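Long-range contact in suppressor protein MPT5 (Saccharomyces cerevisiae, PDB 5BZ1), which binds short sequence elements in the 3'-UTRs of target mRNAs through its Pumilio repeat domain and so regulates their expression after transcription: residues 101-106 and 141-146. Residues are numbered along the deposited sequence; the frame is centred on the assembly and turned at random.
Sequences SLQKII and GNHVIQ. With nucleotides of chain B.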
loop_
_atom_site.group_PDB
_atom_site.type_symbol
_atom_site.label_atom_id
_atom_site.label_comp_id
_atom_site.label_asym_id
_atom_site.label_seq_id
_atom_site.Cartn_x
_atom_site.Cartn_y
_atom_site.Cartn_z
ATOM N N SER A 101 2.358 4.590 22.294
ATOM C CA SER A 101 1.236 4.430 23.212
ATOM C C SER A 101 -0.053 4.075 22.469
ATOM O O SER A 101 -0.753 3.137 22.842
ATOM C CB SER A 101 1.022 5.715 24.015
ATOM O OG SER A 101 2.150 6.032 24.804
ATOM N N LEU A 102 -0.357 4.829 21.416
ATOM C CA LEU A 102 -1.611 4.660 20.687
ATOM C C LEU A 102 -1.669 3.343 19.908
ATOM O O LEU A 102 -2.725 2.704 19.841
ATOM C CB LEU A 102 -1.867 5.858 19.766
ATOM C CG LEU A 102 -3.248 5.925 19.117
ATOM C CD1 LEU A 102 -4.314 5.677 20.166
ATOM C CD2 LEU A 102 -3.471 7.274 18.454
ATOM N N GLN A 103 -0.540 2.937 19.330
ATOM C CA GLN A 103 -0.455 1.646 18.650
ATOM C C GLN A 103 -0.804 0.512 19.612
ATOM O O GLN A 103 -1.535 -0.413 19.257
ATOM C CB GLN A 103 0.949 1.418 18.083
ATOM C CG GLN A 103 1.296 2.233 16.843
ATOM C CD GLN A 103 2.770 2.149 16.499
ATOM O OE1 GLN A 103 3.306 1.062 16.277
ATOM N NE2 GLN A 103 3.440 3.300 16.462
ATOM N N LYS A 104 -0.273 0.591 20.830
ATOM C CA LYS A 104 -0.529 -0.428 21.845
ATOM C C LYS A 104 -1.998 -0.425 22.268
ATOM O O LYS A 104 -2.610 -1.483 22.425
ATOM C CB LYS A 104 0.369 -0.213 23.067
ATOM C CG LYS A 104 0.259 -1.316 24.114
ATOM C CD LYS A 104 0.569 -2.683 23.507
ATOM C CE LYS A 104 0.397 -3.812 24.521
ATOM N NZ LYS A 104 1.451 -3.808 25.567
ATOM N N ILE A 105 -2.554 0.771 22.445
ATOM C CA ILE A 105 -3.957 0.920 22.824
ATOM C C ILE A 105 -4.880 0.291 21.779
ATOM O O ILE A 105 -5.755 -0.511 22.117
ATOM C CB ILE A 105 -4.325 2.400 23.044
ATOM C CG1 ILE A 105 -3.638 2.931 24.306
ATOM C CG2 ILE A 105 -5.833 2.576 23.158
ATOM C CD1 ILE A 105 -3.799 4.426 24.520
ATOM N N ILE A 106 -4.679 0.659 20.515
ATOM C CA ILE A 106 -5.429 0.070 19.409
ATOM C C ILE A 106 -5.258 -1.447 19.386
ATOM O O ILE A 106 -6.219 -2.188 19.173
ATOM C CB ILE A 106 -4.974 0.652 18.048
ATOM C CG1 ILE A 106 -5.359 2.127 17.942
ATOM C CG2 ILE A 106 -5.575 -0.129 16.881
ATOM C CD1 ILE A 106 -4.636 2.867 16.834
ATOM N N GLY A 141 3.024 9.107 12.609
ATOM C CA GLY A 141 1.599 8.886 12.427
ATOM C C GLY A 141 1.220 7.740 11.506
ATOM O O GLY A 141 0.186 7.097 11.715
ATOM N N ASN A 142 2.043 7.468 10.495
ATOM C CA ASN A 142 1.695 6.442 9.515
ATOM C C ASN A 142 1.608 5.055 10.154
ATOM O O ASN A 142 0.908 4.177 9.651
ATOM C CB ASN A 142 2.661 6.450 8.320
ATOM C CG ASN A 142 3.952 5.690 8.596
ATOM O OD1 ASN A 142 4.062 4.500 8.295
ATOM N ND2 ASN A 142 4.937 6.379 9.164
ATOM N N HIS A 143 2.304 4.869 11.273
ATOM C CA HIS A 143 2.252 3.601 11.993
ATOM C C HIS A 143 0.906 3.417 12.696
ATOM O O HIS A 143 0.400 2.294 12.805
ATOM C CB HIS A 143 3.402 3.505 13.003
ATOM C CG HIS A 143 4.760 3.513 12.375
ATOM N ND1 HIS A 143 5.258 2.441 11.657
ATOM C CD2 HIS A 143 5.733 4.452 12.357
ATOM C CE1 HIS A 143 6.467 2.726 11.224
ATOM N NE2 HIS A 143 6.784 3.947 11.636
ATOM N N VAL A 144 0.339 4.520 13.179
ATOM C CA VAL A 144 -0.985 4.497 13.791
ATOM C C VAL A 144 -2.063 4.180 12.748
ATOM O O VAL A 144 -2.956 3.366 12.993
ATOM C CB VAL A 144 -1.304 5.828 14.508
ATOM C CG1 VAL A 144 -2.763 5.867 14.957
ATOM C CG2 VAL A 144 -0.370 6.032 15.702
ATOM N N ILE A 145 -1.980 4.825 11.585
ATOM C CA ILE A 145 -2.930 4.557 10.507
ATOM C C ILE A 145 -2.846 3.089 10.086
ATOM O O ILE A 145 -3.869 2.427 9.905
ATOM C CB ILE A 145 -2.700 5.469 9.280
ATOM C CG1 ILE A 145 -2.813 6.942 9.669
ATOM C CG2 ILE A 145 -3.697 5.136 8.173
ATOM C CD1 ILE A 145 -4.164 7.314 10.277
ATOM N N GLN A 146 -1.625 2.580 9.944
ATOM C CA GLN A 146 -1.429 1.184 9.562
ATOM C C GLN A 146 -1.978 0.225 10.617
ATOM O O GLN A 146 -2.525 -0.825 10.284
ATOM C CB GLN A 146 0.048 0.889 9.286
ATOM C CG GLN A 146 0.581 1.507 7.995
ATOM C CD GLN A 146 2.007 1.086 7.689
ATOM O OE1 GLN A 146 2.307 -0.104 7.596
ATOM N NE2 GLN A 146 2.893 2.063 7.530
ATOM P P U B 6 13.557 1.051 6.583
ATOM O OP1 U B 6 14.793 1.429 5.846
ATOM O OP2 U B 6 13.570 -0.135 7.488
ATOM O "O5'" U B 6 13.058 2.301 7.438
ATOM C "C5'" U B 6 13.125 3.626 6.920
ATOM C "C4'" U B 6 12.323 4.594 7.757
ATOM O "O4'" U B 6 10.972 4.690 7.225
ATOM C "C3'" U B 6 12.178 4.225 9.235
ATOM O "O3'" U B 6 12.181 5.417 10.023
ATOM C "C2'" U B 6 10.790 3.588 9.288
ATOM O "O2'" U B 6 10.164 3.636 10.555
ATOM C "C1'" U B 6 10.038 4.420 8.255
ATOM N N1 U B 6 8.862 3.751 7.675
ATOM C C2 U B 6 7.618 4.225 8.061
ATOM O O2 U B 6 7.492 5.152 8.843
ATOM N N3 U B 6 6.535 3.575 7.508
ATOM C C4 U B 6 6.576 2.518 6.617
ATOM O O4 U B 6 5.519 2.033 6.202
ATOM C C5 U B 6 7.903 2.091 6.268
ATOM C C6 U B 6 8.979 2.702 6.792
ATOM P P U B 7 13.294 5.629 11.170
ATOM O OP1 U B 7 13.170 7.013 11.706
ATOM O OP2 U B 7 14.602 5.195 10.610
ATOM O "O5'" U B 7 12.861 4.609 12.322
ATOM C "C5'" U B 7 13.671 4.411 13.479
ATOM C "C4'" U B 7 13.441 3.057 14.114
ATOM O "O4'" U B 7 12.260 3.110 14.964
ATOM C "C3'" U B 7 13.214 1.898 13.139
ATOM O "O3'" U B 7 13.763 0.697 13.693
ATOM C "C2'" U B 7 11.692 1.786 13.117
ATOM O "O2'" U B 7 11.194 0.530 12.710
ATOM C "C1'" U B 7 11.354 2.095 14.573
ATOM N N1 U B 7 9.982 2.569 14.808
ATOM C C2 U B 7 9.080 1.663 15.347
ATOM O O2 U B 7 9.377 0.507 15.603
ATOM N N3 U B 7 7.812 2.146 15.564
ATOM C C4 U B 7 7.367 3.428 15.313
ATOM O O4 U B 7 6.193 3.710 15.567
ATOM C C5 U B 7 8.363 4.310 14.768
ATOM C C6 U B 7 9.608 3.866 14.542
#
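Q103 and H143 meet where two Pumilio repeats share an RNA: NE2 of Q103 lies 3.5 Å from CB of H143, and the Q103 amide plane is 21° from that of the imidazole, which NE2 meets obliquely. The same NE2 donates a nearly straight bond of 2.9 Å to O4 of U7 of chain B, whose C4 lies over one face of the H143 ring, toward its rim. With CG of H143 anti to its carbonyl carbon (chi1 -63°), the imidazole points outward and its NE2 comes obliquely within 3.1 Å of O2 of U6 of chain B. Replacing H143 by an alanine would probably leave the C4/O4 side of U7 without the ring beneath it. On the opposite face of the imidazole, ND2 of N142 donates to O2 of U6; OD1 of N142 accepts from N3 of U6 at 2.8 Å, and NE2 of Q146 donates to O4. These three bonds are consistent with the PUF principle of repeats reading base edges, here with Q103 of the preceding repeat binding the next base. Behind the RNA surface, CG1 of V144 packs 3.8 Å from CD2 of L102 and 4.0 Å from CD1 of I106. T99 holds the Q103 amide, D138 that of N142, and K185 that of Q146. The segments run nearly parallel (5°) within helices 98-107 and 141-151; helix 89-93 packs against L102 and V144, helix 179-189 against N142 and Q146.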